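Tyrosine-protein phosphatase non-receptor type 18 (PDB 2OC3) removes phosphate from phosphotyrosine in proteins, including autophosphorylated tyrosine kinases, through this classical cysteine-dependent tyrosine phosphatase catalytic domain. Local coordinates at residues 243-248 and 286-291; 128-133 and 216-221. One frame throughout, in Å; residues are numbered along the deposited sequence.

Interaction 1. Residues 243-248 and 286-291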
loop_
_atom_site.group_PDB
_atom_site.type_symbol
_atom_site.label_atom_id
_atom_site.label_comp_id
_atom_site.label_asym_id
_atom_site.label_seq_id
_atom_site.Cartn_x
_atom_site.Cartn_y
_atom_site.Cartn_z
ATOM N N LEU A 243 3.001 4.580 -3.816
ATOM C CA LEU A 243 3.511 4.826 -2.473
ATOM C C LEU A 243 4.632 3.873 -2.091
ATOM O O LEU A 243 5.647 4.296 -1.518
ATOM C CB LEU A 243 2.418 4.733 -1.413
ATOM C CG LEU A 243 1.451 5.906 -1.352
ATOM C CD1 LEU A 243 0.379 5.697 -0.336
ATOM C CD2 LEU A 243 2.150 7.248 -1.040
ATOM N N CYS A 244 4.457 2.576 -2.370
ATOM C CA CYS A 244 5.485 1.593 -1.994
ATOM C C CYS A 244 6.764 1.858 -2.760
ATOM O O CYS A 244 7.883 1.743 -2.200
ATOM C CB CYS A 244 5.035 0.159 -2.235
ATOM S SG CYS A 244 3.661 -0.358 -1.129
ATOM N N THR A 245 6.648 2.231 -4.025
ATOM C CA THR A 245 7.844 2.465 -4.831
ATOM C C THR A 245 8.570 3.731 -4.361
ATOM O O THR A 245 9.812 3.751 -4.288
ATOM C CB THR A 245 7.510 2.584 -6.332
ATOM O OG1 THR A 245 6.869 1.378 -6.767
ATOM C CG2 THR A 245 8.785 2.811 -7.144
ATOM N N VAL A 246 7.823 4.786 -4.036
ATOM C CA VAL A 246 8.447 6.013 -3.569
ATOM C C VAL A 246 9.219 5.727 -2.273
ATOM O O VAL A 246 10.369 6.162 -2.078
ATOM C CB VAL A 246 7.380 7.114 -3.354
ATOM C CG1 VAL A 246 7.966 8.329 -2.561
ATOM C CG2 VAL A 246 6.770 7.534 -4.675
ATOM N N ASP A 247 8.609 4.972 -1.375
ATOM C CA ASP A 247 9.280 4.661 -0.124
ATOM C C ASP A 247 10.488 3.790 -0.363
ATOM O O ASP A 247 11.524 4.007 0.280
ATOM C CB ASP A 247 8.376 3.923 0.858
ATOM C CG ASP A 247 9.094 3.605 2.143
ATOM O OD1 ASP A 247 9.228 4.537 2.968
ATOM O OD2 ASP A 247 9.512 2.459 2.335
ATOM N N TYR A 248 10.368 2.759 -1.203
ATOM C CA TYR A 248 11.513 1.892 -1.538
ATOM C C TYR A 248 12.704 2.732 -2.053
ATOM O O TYR A 248 13.861 2.583 -1.588
ATOM C CB TYR A 248 11.057 0.862 -2.566
ATOM C CG TYR A 248 12.078 -0.195 -2.946
ATOM C CD1 TYR A 248 11.981 -1.484 -2.432
ATOM C CD2 TYR A 248 13.053 0.070 -3.903
ATOM C CE1 TYR A 248 12.888 -2.477 -2.811
ATOM C CE2 TYR A 248 13.960 -0.915 -4.280
ATOM C CZ TYR A 248 13.865 -2.168 -3.717
ATOM O OH TYR A 248 14.734 -3.189 -4.086
ATOM N N ARG A 286 4.565 8.251 -14.698
ATOM C CA ARG A 286 5.178 9.572 -14.902
ATOM C C ARG A 286 5.256 10.321 -13.554
ATOM O O ARG A 286 6.284 10.953 -13.254
ATOM C CB ARG A 286 4.398 10.390 -15.926
ATOM C CG ARG A 286 4.528 9.958 -17.363
ATOM C CD ARG A 286 3.734 10.914 -18.307
ATOM N NE ARG A 286 3.817 10.468 -19.706
ATOM C CZ ARG A 286 4.873 10.652 -20.494
ATOM N NH1 ARG A 286 5.948 11.297 -20.047
ATOM N NH2 ARG A 286 4.856 10.191 -21.746
ATOM N N PHE A 287 4.178 10.272 -12.762
ATOM C CA PHE A 287 4.154 10.903 -11.425
ATOM C C PHE A 287 5.263 10.340 -10.521
ATOM O O PHE A 287 5.955 11.091 -9.780
ATOM C CB PHE A 287 2.802 10.700 -10.805
ATOM C CG PHE A 287 2.619 11.351 -9.453
ATOM C CD1 PHE A 287 2.650 12.724 -9.312
ATOM C CD2 PHE A 287 2.289 10.589 -8.347
ATOM C CE1 PHE A 287 2.418 13.291 -8.074
ATOM C CE2 PHE A 287 2.045 11.179 -7.118
ATOM C CZ PHE A 287 2.122 12.524 -7.000
ATOM N N LEU A 288 5.460 9.024 -10.580
ATOM C CA LEU A 288 6.509 8.379 -9.831
ATOM C C LEU A 288 7.882 8.902 -10.288
ATOM O O LEU A 288 8.750 9.214 -9.454
ATOM C CB LEU A 288 6.351 6.853 -10.030
ATOM C CG LEU A 288 7.416 5.958 -9.434
ATOM C CD1 LEU A 288 7.425 6.041 -7.867
ATOM C CD2 LEU A 288 7.183 4.520 -9.933
ATOM N N TYR A 289 8.117 8.999 -11.595
ATOM C CA TYR A 289 9.313 9.623 -12.122
ATOM C C TYR A 289 9.537 11.036 -11.623
ATOM O O TYR A 289 10.632 11.363 -11.213
ATOM C CB TYR A 289 9.357 9.593 -13.663
ATOM C CG TYR A 289 10.284 8.538 -14.219
ATOM C CD1 TYR A 289 9.808 7.266 -14.502
ATOM C CD2 TYR A 289 11.632 8.793 -14.423
ATOM C CE1 TYR A 289 10.632 6.283 -14.990
ATOM C CE2 TYR A 289 12.486 7.799 -14.951
ATOM C CZ TYR A 289 11.962 6.540 -15.218
ATOM O OH TYR A 289 12.733 5.512 -15.715
ATOM N N HIS A 290 8.486 11.845 -11.610
ATOM C CA HIS A 290 8.553 13.219 -11.124
ATOM C C HIS A 290 8.986 13.238 -9.647
ATOM O O HIS A 290 9.856 14.034 -9.223
ATOM C CB HIS A 290 7.175 13.870 -11.264
ATOM C CG HIS A 290 7.130 15.344 -10.986
ATOM N ND1 HIS A 290 8.220 16.085 -10.577
ATOM C CD2 HIS A 290 6.094 16.210 -11.060
ATOM C CE1 HIS A 290 7.857 17.348 -10.425
ATOM N NE2 HIS A 290 6.572 17.451 -10.709
ATOM N N THR A 291 8.390 12.341 -8.860
ATOM C CA THR A 291 8.651 12.240 -7.429
ATOM C C THR A 291 10.095 11.846 -7.167
ATOM O O THR A 291 10.768 12.449 -6.311
ATOM C CB THR A 291 7.700 11.227 -6.747
ATOM O OG1 THR A 291 6.329 11.569 -7.042
ATOM C CG2 THR A 291 7.904 11.222 -5.247
#
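V246 and L288 mark the closest backbone approach of two helices that run nearly parallel, the axes of the two short segments 10.4 Å apart at their closest and crossing at -24°. Both belong to the helical side of the classical tyrosine phosphatase fold: 243-248 lies on helix 238-254, which follows the phosphate-binding loop in the chain, and 286-291 on helix 282-296 near the end of the domain. The seam is wholly apolar, and no hydrogen bond crosses it.

L288 does most of the reaching. Its CG stands anti to the backbone N (chi1 175°), and the fork beyond it straddles the methyl of T245: L288 CD1 and CD2 each come within 3.6 Å of T245 CG2, the two side chains lying nearly perpendicular. The same L288 CD1 also meets V246 CG2 at 3.6 Å, so one methyl fits between two neighbouring residues of the facing helix. The V246 and L288 side chains lie alongside each other, pointing opposite ways, rather than meeting end on. One turn further along, T291 CG2 packs against both methyls of V246, lying 3.9 Å from V246 CG1 as well as from CG2.

Both threonines thus offer methyls to the seam and keep their hydroxyls on their own helices. T245 OG1 bonds to the carbonyl of G241, one turn back. From helix 264-272, M271 touches T245 and V268 touches L288, while M211 of helix 209-222 touches T291.

On helix 282-296, T291 OG1 gives its proton to F287 O over 2.8 Å, from above the carbonyl plane, while T291 N reaches the same oxygen from the opposite face; the hydroxyl oxygen also sits 4.2 Å above the F287 ring, over its centre.

Interaction 2. Residues 128-133 and 216-221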
loop_
_atom_site.group_PDB
_atom_site.type_symbol
_atom_site.label_atom_id
_atom_site.label_comp_id
_atom_site.label_asym_id
_atom_site.label_seq_id
_atom_site.Cartn_x
_atom_site.Cartn_y
_atom_site.Cartn_z
ATOM N N VAL A 128 1.852 -4.147 12.628
ATOM C CA VAL A 128 1.842 -2.872 11.902
ATOM C C VAL A 128 1.717 -1.677 12.838
ATOM O O VAL A 128 0.917 -1.700 13.789
ATOM C CB VAL A 128 0.660 -2.884 10.916
ATOM C CG1 VAL A 128 0.431 -1.491 10.269
ATOM C CG2 VAL A 128 0.896 -3.950 9.835
ATOM N N LYS A 129 2.570 -0.680 12.603
ATOM C CA LYS A 129 2.607 0.566 13.359
ATOM C C LYS A 129 2.002 1.723 12.549
ATOM O O LYS A 129 1.449 2.657 13.133
ATOM C CB LYS A 129 4.056 0.893 13.714
ATOM C CG LYS A 129 4.671 -0.122 14.677
ATOM C CD LYS A 129 6.149 0.101 14.942
ATOM N N VAL A 130 2.123 1.643 11.228
ATOM C CA VAL A 130 1.663 2.745 10.340
ATOM C C VAL A 130 0.878 2.166 9.163
ATOM O O VAL A 130 1.322 1.209 8.506
ATOM C CB VAL A 130 2.834 3.548 9.800
ATOM C CG1 VAL A 130 2.355 4.788 9.073
ATOM C CG2 VAL A 130 3.766 3.988 10.908
ATOM N N ILE A 131 -0.304 2.728 8.946
ATOM C CA ILE A 131 -1.136 2.479 7.777
ATOM C C ILE A 131 -1.109 3.702 6.859
ATOM O O ILE A 131 -1.252 4.858 7.363
ATOM C CB ILE A 131 -2.578 2.235 8.183
ATOM C CG1 ILE A 131 -2.710 1.054 9.149
ATOM C CG2 ILE A 131 -3.517 2.017 6.949
ATOM C CD1 ILE A 131 -4.075 0.997 9.820
ATOM N N LEU A 132 -0.900 3.506 5.565
ATOM C CA LEU A 132 -1.007 4.571 4.591
ATOM C C LEU A 132 -2.198 4.254 3.716
ATOM O O LEU A 132 -2.186 3.226 3.057
ATOM C CB LEU A 132 0.247 4.664 3.732
ATOM C CG LEU A 132 1.568 5.083 4.408
ATOM C CD1 LEU A 132 2.276 3.967 5.104
ATOM C CD2 LEU A 132 2.519 5.730 3.388
ATOM N N MET A 133 -3.160 5.165 3.645
ATOM C CA MET A 133 -4.410 5.014 2.896
ATOM C C MET A 133 -4.388 6.063 1.781
ATOM O O MET A 133 -4.258 7.267 2.055
ATOM C CB MET A 133 -5.634 5.255 3.797
ATOM C CG MET A 133 -6.927 5.348 3.034
ATOM S SD MET A 133 -8.293 5.312 4.198
ATOM C CE MET A 133 -9.722 5.473 3.117
ATOM N N GLU A 216 7.551 10.688 4.295
ATOM C CA GLU A 216 8.499 11.135 5.312
ATOM C C GLU A 216 7.933 10.947 6.722
ATOM O O GLU A 216 8.617 10.460 7.636
ATOM C CB GLU A 216 8.882 12.612 5.083
ATOM C CG GLU A 216 9.691 12.867 3.797
ATOM C CD GLU A 216 9.659 14.286 3.298
ATOM O OE1 GLU A 216 9.006 15.171 3.905
ATOM O OE2 GLU A 216 10.289 14.524 2.231
ATOM N N GLU A 217 6.682 11.351 6.919
ATOM C CA GLU A 217 6.072 11.193 8.226
ATOM C C GLU A 217 5.860 9.725 8.578
ATOM O O GLU A 217 6.095 9.303 9.710
ATOM C CB GLU A 217 4.758 11.946 8.282
ATOM C CG GLU A 217 3.996 11.781 9.616
ATOM C CD GLU A 217 4.754 12.247 10.868
ATOM O OE1 GLU A 217 5.600 13.151 10.798
ATOM O OE2 GLU A 217 4.482 11.707 11.962
ATOM N N ALA A 218 5.423 8.903 7.627
ATOM C CA ALA A 218 5.262 7.486 7.908
ATOM C C ALA A 218 6.547 6.876 8.424
ATOM O O ALA A 218 6.533 6.043 9.303
ATOM C CB ALA A 218 4.813 6.714 6.652
ATOM N N ARG A 219 7.655 7.269 7.797
ATOM C CA ARG A 219 8.943 6.719 8.196
ATOM C C ARG A 219 9.373 7.194 9.568
ATOM O O ARG A 219 10.010 6.428 10.309
ATOM C CB ARG A 219 9.998 7.024 7.141
ATOM C CG ARG A 219 9.944 6.021 5.974
ATOM C CD ARG A 219 10.555 4.732 6.402
ATOM N NE ARG A 219 10.253 3.648 5.488
ATOM C CZ ARG A 219 10.384 2.368 5.788
ATOM N NH1 ARG A 219 10.782 1.981 7.002
ATOM N NH2 ARG A 219 10.071 1.452 4.865
ATOM N N ARG A 220 9.038 8.427 9.928
ATOM C CA ARG A 220 9.355 8.860 11.296
ATOM C C ARG A 220 8.561 8.042 12.305
ATOM O O ARG A 220 9.082 7.660 13.354
ATOM C CB ARG A 220 9.041 10.340 11.496
ATOM C CG ARG A 220 9.997 11.287 10.799
ATOM C CD ARG A 220 9.813 12.737 11.157
ATOM N NE ARG A 220 8.617 13.288 10.539
ATOM C CZ ARG A 220 8.589 13.939 9.372
ATOM N NH1 ARG A 220 9.692 14.145 8.665
ATOM N NH2 ARG A 220 7.468 14.411 8.924
ATOM N N LEU A 221 7.276 7.798 12.012
ATOM C CA LEU A 221 6.411 7.062 12.937
ATOM C C LEU A 221 6.782 5.592 13.021
ATOM O O LEU A 221 6.634 4.967 14.080
ATOM C CB LEU A 221 4.949 7.191 12.525
ATOM C CG LEU A 221 4.400 8.604 12.569
ATOM C CD1 LEU A 221 3.107 8.722 11.774
ATOM C CD2 LEU A 221 4.187 9.091 14.034
#
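V130 sets its two methyls between A218 and L221 of helix segment 216-221, CG1 against A218 and CG2 against L221. With CG1 anti to the backbone N (chi1 -171°), that branch comes to 4.0 Å from A218 CB. The second branch faces the next turn: V130 CG2 is 3.8 Å from L221 CB and equally close to A218 O, a plain van der Waals contact with the carbonyl. The leucine chain runs crosswise to the valine, and it is the first carbon of the leucine side chain that takes the contact.

L132, two residues along the strand, comes in beside V130. It leaves the strand pointing past the helix, but CG lies anti to the carbonyl carbon (chi1 -66°) and the end of the side chain comes nearer, bringing L132 CD1 within 4.0 Å of A218 CB, with CD2 barely farther off. The small A218 methyl therefore meets branches of two strand residues, and its size is consistent with the close approach of helix and strand, V130 CA and A218 CA being 6.4 Å apart. An alanine in place of V130 would take away both methyls and would probably leave a gap beside A218 and L221.

On another side of the helix, R220 NE and NH2 both grip E217 OE1 side-on, a salt bridge with NH2 at 2.9 Å.

Strand 130-133 and the helix segment run almost antiparallel, at 164°, in the helix-on-sheet layering of the phosphatase α/β fold. The strand lies in the mixed central sheet between 229-232 and 187-196, bonded through its backbone to C230 on one flank and Y192 and L194 on the other; L194 also touches A218, while R250 and Q251 of helix 238-254 border R219 of helix 209-222.

Along the chain, interaction 2 is complete before either segment of interaction 1 begins, and their centres lie 16 Å apart within the same catalytic domain. Helix 209-222 and helix 238-254 both reach strand 130-133, and helix 282-296 packs on both of these helices. Two direct contacts tie the interactions together. R219 NH2 forms a 2.8 Å salt bridge with D247 OD2, an oxygen also bonded to the hydroxyl of Y105, and L243 CD1 packs on L132 CB. Between strand 229-232 and helix 238-254 runs the loop holding C233, the predicted nucleophile, so interaction 1 packs the helix that follows this loop, and interaction 2 packs the strand beside the one that leads into it.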